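Local coordinates for odorant binding protein, antennal (Anopheles gambiae, PDB 3R1P) that probably binds small hydrophobic odorants in the mosquito antenna, as a secreted, all-helical carrier of the PBP/GOBP family, at residues D61-L73 against T88-T102. Residues are numbered along the deposited sequence; the frame is centred on the assembly and turned at random.
Sequences DEATGRILLDRLL and TRECSHIVTPDKCET
Arg66 and Ile67 run beside Ser92 to Val95 with no backbone hydrogen bond between them, their CA atoms nearest at Arg66–Val95 (5.5 Å) and Ile67–Ser92 (5.2 Å). One water does the bridging instead: it accepts from Ile67 N and donates to Cys91 O and Ile94 O, tying the loop to the chain where helix 88-91 ends. Arg66 shows how a side chain can add to such a link. With CG between its backbone N and carbonyl carbon (chi1 72°) and the chain extended beyond, it passes over Ser92 O, and NH1 donates to that oxygen at 2.9 Å, nearly straight (165°) but from above the carbonyl plane. The guanidinium lies flat on the His93 ring, centres 4.3 Å apart, while Leu68 CD2 lies over the rim of the opposite face. Val95 CG2 packs on Arg66 CB. Farther along, Thr88 CG2 touches Asp70 OD1, and Leu69, its side chain about 7 Å from the bound palmitic acid, presses CD1 on Cys91 CB (3.6 Å). In this disulfide-braced, all-helical PBP/GOBP fold, Cys91–Cys109 and the Thr88–Tyr110 hydrogen bond fasten helix 88-91 to helix 99-110, while Ile67 reaches Thr106 of that helix and Phe54 of helix 44-56.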
loop_
_atom_site.group_PDB
_atom_site.type_symbol
_atom_site.label_atom_id
_atom_site.label_comp_id
_atom_site.label_asym_id
_atom_site.label_seq_id
_atom_site.Cartn_x
_atom_site.Cartn_y
_atom_site.Cartn_z
ATOM N N ASP A 61 -4.196 2.669 -12.268
ATOM C CA ASP A 61 -4.551 2.796 -13.685
ATOM C C ASP A 61 -6.027 3.148 -13.878
ATOM O O ASP A 61 -6.904 2.405 -13.440
ATOM C CB ASP A 61 -4.183 1.511 -14.449
ATOM C CG ASP A 61 -4.291 1.653 -15.954
ATOM O OD1 ASP A 61 -5.208 1.037 -16.543
ATOM O OD2 ASP A 61 -3.484 2.414 -16.537
ATOM N N GLU A 62 -6.298 4.302 -14.520
ATOM C CA GLU A 62 -7.659 4.767 -14.788
ATOM C C GLU A 62 -8.480 3.735 -15.589
ATOM O O GLU A 62 -9.599 3.400 -15.186
ATOM C CB GLU A 62 -7.640 6.118 -15.528
ATOM C CG GLU A 62 -7.426 7.307 -14.607
ATOM C CD GLU A 62 -7.451 8.680 -15.258
ATOM O OE1 GLU A 62 -8.108 8.843 -16.313
ATOM O OE2 GLU A 62 -6.816 9.603 -14.696
ATOM N N ALA A 63 -7.892 3.205 -16.678
ATOM C CA ALA A 63 -8.512 2.234 -17.583
ATOM C C ALA A 63 -8.840 0.868 -16.972
ATOM O O ALA A 63 -9.920 0.334 -17.244
ATOM C CB ALA A 63 -7.645 2.053 -18.821
ATOM N N THR A 64 -7.913 0.293 -16.176
ATOM C CA THR A 64 -8.064 -1.066 -15.630
ATOM C C THR A 64 -8.175 -1.175 -14.107
ATOM O O THR A 64 -8.718 -2.162 -13.622
ATOM C CB THR A 64 -6.888 -1.958 -16.084
ATOM O OG1 THR A 64 -5.701 -1.427 -15.501
ATOM C CG2 THR A 64 -6.732 -2.036 -17.612
ATOM N N GLY A 65 -7.576 -0.243 -13.374
ATOM C CA GLY A 65 -7.531 -0.291 -11.914
ATOM C C GLY A 65 -6.286 -1.019 -11.429
ATOM O O GLY A 65 -6.043 -1.071 -10.218
ATOM N N ARG A 66 -5.447 -1.551 -12.372
ATOM C CA ARG A 66 -4.213 -2.243 -11.985
ATOM C C ARG A 66 -3.235 -1.237 -11.366
ATOM O O ARG A 66 -3.368 -0.026 -11.588
ATOM C CB ARG A 66 -3.576 -3.030 -13.145
ATOM C CG ARG A 66 -2.937 -2.152 -14.222
ATOM C CD ARG A 66 -2.542 -2.957 -15.440
ATOM N NE ARG A 66 -1.862 -2.107 -16.412
ATOM C CZ ARG A 66 -0.545 -1.915 -16.460
ATOM N NH1 ARG A 66 0.256 -2.536 -15.607
ATOM N NH2 ARG A 66 -0.020 -1.114 -17.374
ATOM N N ILE A 67 -2.291 -1.737 -10.550
ATOM C CA ILE A 67 -1.336 -0.860 -9.887
ATOM C C ILE A 67 -0.074 -0.738 -10.747
ATOM O O ILE A 67 0.601 -1.729 -11.010
ATOM C CB ILE A 67 -1.047 -1.314 -8.417
ATOM C CG1 ILE A 67 -2.356 -1.422 -7.528
ATOM C CG2 ILE A 67 0.030 -0.452 -7.751
ATOM C CD1 ILE A 67 -3.509 -0.332 -7.706
ATOM N N LEU A 68 0.233 0.490 -11.167
ATOM C CA LEU A 68 1.376 0.777 -12.033
ATOM C C LEU A 68 2.674 0.770 -11.221
ATOM O O LEU A 68 3.201 1.828 -10.842
ATOM C CB LEU A 68 1.148 2.110 -12.779
ATOM C CG LEU A 68 -0.171 2.230 -13.557
ATOM C CD1 LEU A 68 -0.496 3.689 -13.859
ATOM C CD2 LEU A 68 -0.166 1.362 -14.805
ATOM N N LEU A 69 3.168 -0.440 -10.925
ATOM C CA LEU A 69 4.367 -0.649 -10.132
ATOM C C LEU A 69 5.638 -0.047 -10.733
ATOM O O LEU A 69 6.483 0.414 -9.976
ATOM C CB LEU A 69 4.555 -2.126 -9.733
ATOM C CG LEU A 69 3.480 -2.740 -8.825
ATOM C CD1 LEU A 69 3.663 -4.222 -8.709
ATOM C CD2 LEU A 69 3.496 -2.125 -7.441
ATOM N N ASP A 70 5.750 0.010 -12.072
ATOM C CA ASP A 70 6.902 0.611 -12.750
ATOM C C ASP A 70 6.942 2.105 -12.453
ATOM O O ASP A 70 8.024 2.626 -12.159
ATOM C CB ASP A 70 6.884 0.307 -14.263
ATOM C CG ASP A 70 7.331 -1.104 -14.601
ATOM O OD1 ASP A 70 8.490 -1.454 -14.282
ATOM O OD2 ASP A 70 6.553 -1.830 -15.245
ATOM N N ARG A 71 5.767 2.778 -12.464
ATOM C CA ARG A 71 5.664 4.200 -12.118
ATOM C C ARG A 71 6.062 4.403 -10.647
ATOM O O ARG A 71 6.914 5.248 -10.376
ATOM C CB ARG A 71 4.263 4.776 -12.390
ATOM C CG ARG A 71 4.010 4.998 -13.866
ATOM C CD ARG A 71 2.808 5.876 -14.144
ATOM N NE ARG A 71 2.474 5.835 -15.568
ATOM C CZ ARG A 71 1.354 6.314 -16.105
ATOM N NH1 ARG A 71 0.432 6.885 -15.340
ATOM N NH2 ARG A 71 1.146 6.219 -17.410
ATOM N N LEU A 72 5.504 3.565 -9.717
ATOM C CA LEU A 72 5.811 3.605 -8.276
ATOM C C LEU A 72 7.332 3.565 -8.043
ATOM O O LEU A 72 7.824 4.261 -7.145
ATOM C CB LEU A 72 5.121 2.425 -7.539
ATOM C CG LEU A 72 5.352 2.228 -6.006
ATOM C CD1 LEU A 72 4.659 0.990 -5.510
ATOM C CD2 LEU A 72 6.794 1.941 -5.653
ATOM N N LEU A 73 8.069 2.737 -8.852
ATOM C CA LEU A 73 9.516 2.590 -8.724
ATOM C C LEU A 73 10.269 3.923 -8.709
ATOM O O LEU A 73 11.335 4.018 -8.091
ATOM C CB LEU A 73 10.113 1.621 -9.759
ATOM C CG LEU A 73 9.675 0.150 -9.743
ATOM C CD1 LEU A 73 10.710 -0.755 -10.243
ATOM C CD2 LEU A 73 9.063 -0.310 -8.453
ATOM N N THR A 88 7.836 -7.371 -11.236
ATOM C CA THR A 88 7.136 -6.105 -11.450
ATOM C C THR A 88 5.985 -6.291 -12.441
ATOM O O THR A 88 4.883 -5.790 -12.210
ATOM C CB THR A 88 8.130 -5.034 -11.931
ATOM O OG1 THR A 88 9.256 -4.999 -11.054
ATOM C CG2 THR A 88 7.512 -3.660 -11.986
ATOM N N ARG A 89 6.237 -7.024 -13.530
ATOM C CA ARG A 89 5.221 -7.234 -14.539
ATOM C C ARG A 89 3.989 -8.045 -14.060
ATOM O O ARG A 89 2.880 -7.582 -14.246
ATOM C CB ARG A 89 5.831 -7.740 -15.852
ATOM C CG ARG A 89 6.274 -9.193 -15.812
ATOM C CD ARG A 89 7.673 -9.420 -16.316
ATOM N NE ARG A 89 7.982 -10.846 -16.260
ATOM C CZ ARG A 89 9.202 -11.360 -16.205
ATOM N NH1 ARG A 89 10.266 -10.568 -16.211
ATOM N NH2 ARG A 89 9.369 -12.676 -16.143
ATOM N N GLU A 90 4.185 -9.193 -13.382
ATOM C CA GLU A 90 3.037 -9.974 -12.938
ATOM C C GLU A 90 2.181 -9.275 -11.872
ATOM O O GLU A 90 0.950 -9.238 -11.984
ATOM C CB GLU A 90 3.409 -11.431 -12.587
ATOM C CG GLU A 90 3.630 -11.753 -11.123
ATOM C CD GLU A 90 3.735 -13.236 -10.827
ATOM O OE1 GLU A 90 2.786 -13.791 -10.228
ATOM O OE2 GLU A 90 4.770 -13.842 -11.187
ATOM N N CYS A 91 2.854 -8.679 -10.873
ATOM C CA CYS A 91 2.185 -8.000 -9.778
ATOM C C CYS A 91 1.491 -6.717 -10.220
ATOM O O CYS A 91 0.544 -6.299 -9.563
ATOM C CB CYS A 91 3.154 -7.742 -8.632
ATOM S SG CYS A 91 4.009 -9.218 -8.018
ATOM N N SER A 92 1.935 -6.108 -11.340
ATOM C CA SER A 92 1.309 -4.881 -11.853
ATOM C C SER A 92 0.089 -5.160 -12.753
ATOM O O SER A 92 -0.477 -4.230 -13.306
ATOM C CB SER A 92 2.330 -3.995 -12.564
ATOM O OG SER A 92 2.899 -4.655 -13.683
ATOM N N HIS A 93 -0.336 -6.421 -12.872
ATOM C CA HIS A 93 -1.500 -6.763 -13.689
ATOM C C HIS A 93 -2.597 -7.470 -12.884
ATOM O O HIS A 93 -3.477 -8.109 -13.456
ATOM C CB HIS A 93 -1.099 -7.558 -14.927
ATOM C CG HIS A 93 -0.290 -6.772 -15.906
ATOM N ND1 HIS A 93 -0.882 -6.148 -16.974
ATOM C CD2 HIS A 93 1.037 -6.504 -15.924
ATOM C CE1 HIS A 93 0.096 -5.531 -17.616
ATOM N NE2 HIS A 93 1.271 -5.737 -17.031
ATOM N N ILE A 94 -2.551 -7.337 -11.563
ATOM C CA ILE A 94 -3.552 -7.916 -10.670
ATOM C C ILE A 94 -4.755 -6.976 -10.643
ATOM O O ILE A 94 -4.603 -5.789 -10.330
ATOM C CB ILE A 94 -2.969 -8.169 -9.249
ATOM C CG1 ILE A 94 -1.866 -9.273 -9.264
ATOM C CG2 ILE A 94 -4.083 -8.464 -8.224
ATOM C CD1 ILE A 94 -1.035 -9.353 -8.001
ATOM N N VAL A 95 -5.939 -7.494 -10.972
ATOM C CA VAL A 95 -7.175 -6.712 -10.938
ATOM C C VAL A 95 -8.259 -7.587 -10.318
ATOM O O VAL A 95 -8.456 -8.709 -10.774
ATOM C CB VAL A 95 -7.635 -6.157 -12.330
ATOM C CG1 VAL A 95 -8.960 -5.398 -12.210
ATOM C CG2 VAL A 95 -6.580 -5.266 -12.979
ATOM N N THR A 96 -8.962 -7.070 -9.303
ATOM C CA THR A 96 -10.063 -7.768 -8.621
ATOM C C THR A 96 -11.313 -6.860 -8.706
ATOM O O THR A 96 -11.164 -5.672 -9.021
ATOM C CB THR A 96 -9.724 -8.079 -7.130
ATOM O OG1 THR A 96 -9.998 -6.931 -6.323
ATOM C CG2 THR A 96 -8.306 -8.607 -6.901
ATOM N N PRO A 97 -12.534 -7.354 -8.384
ATOM C CA PRO A 97 -13.705 -6.459 -8.394
ATOM C C PRO A 97 -13.698 -5.412 -7.261
ATOM O O PRO A 97 -14.548 -4.518 -7.274
ATOM C CB PRO A 97 -14.897 -7.423 -8.228
ATOM C CG PRO A 97 -14.341 -8.807 -8.385
ATOM C CD PRO A 97 -12.914 -8.721 -7.971
ATOM N N ASP A 98 -12.752 -5.509 -6.297
ATOM C CA ASP A 98 -12.655 -4.576 -5.176
ATOM C C ASP A 98 -11.307 -3.854 -5.146
ATOM O O ASP A 98 -10.268 -4.511 -5.117
ATOM C CB ASP A 98 -12.935 -5.300 -3.862
ATOM C CG ASP A 98 -13.046 -4.384 -2.662
ATOM O OD1 ASP A 98 -14.185 -4.100 -2.238
ATOM O OD2 ASP A 98 -11.999 -3.936 -2.159
ATOM N N LYS A 99 -11.336 -2.493 -5.147
ATOM C CA LYS A 99 -10.152 -1.624 -5.159
ATOM C C LYS A 99 -9.201 -1.922 -3.989
ATOM O O LYS A 99 -7.985 -1.918 -4.161
ATOM C CB LYS A 99 -10.562 -0.138 -5.125
ATOM C CG LYS A 99 -11.277 0.343 -6.372
ATOM C CD LYS A 99 -11.471 1.864 -6.343
ATOM C CE LYS A 99 -11.846 2.410 -7.710
ATOM N NZ LYS A 99 -13.196 1.964 -8.153
ATOM N N CYS A 100 -9.770 -2.199 -2.797
ATOM C CA CYS A 100 -8.966 -2.501 -1.617
ATOM C C CYS A 100 -8.304 -3.866 -1.726
ATOM O O CYS A 100 -7.136 -3.988 -1.361
ATOM C CB CYS A 100 -9.801 -2.366 -0.350
ATOM S SG CYS A 100 -10.710 -0.806 -0.262
ATOM N N GLU A 101 -9.020 -4.870 -2.257
ATOM C CA GLU A 101 -8.463 -6.212 -2.472
ATOM C C GLU A 101 -7.369 -6.172 -3.553
ATOM O O GLU A 101 -6.343 -6.838 -3.407
ATOM C CB GLU A 101 -9.559 -7.216 -2.851
ATOM C CG GLU A 101 -10.511 -7.546 -1.709
ATOM C CD GLU A 101 -9.963 -8.313 -0.513
ATOM O OE1 GLU A 101 -8.785 -8.746 -0.526
ATOM O OE2 GLU A 101 -10.755 -8.520 0.433
ATOM N N THR A 102 -7.568 -5.351 -4.607
ATOM C CA THR A 102 -6.582 -5.192 -5.688
ATOM C C THR A 102 -5.258 -4.657 -5.119
ATOM O O THR A 102 -4.197 -5.189 -5.449
ATOM C CB THR A 102 -7.149 -4.289 -6.815
ATOM O OG1 THR A 102 -8.290 -4.917 -7.407
ATOM C CG2 THR A 102 -6.118 -3.987 -7.904
HETATM O O HOH W 1 -2.163 -4.570 -10.036
#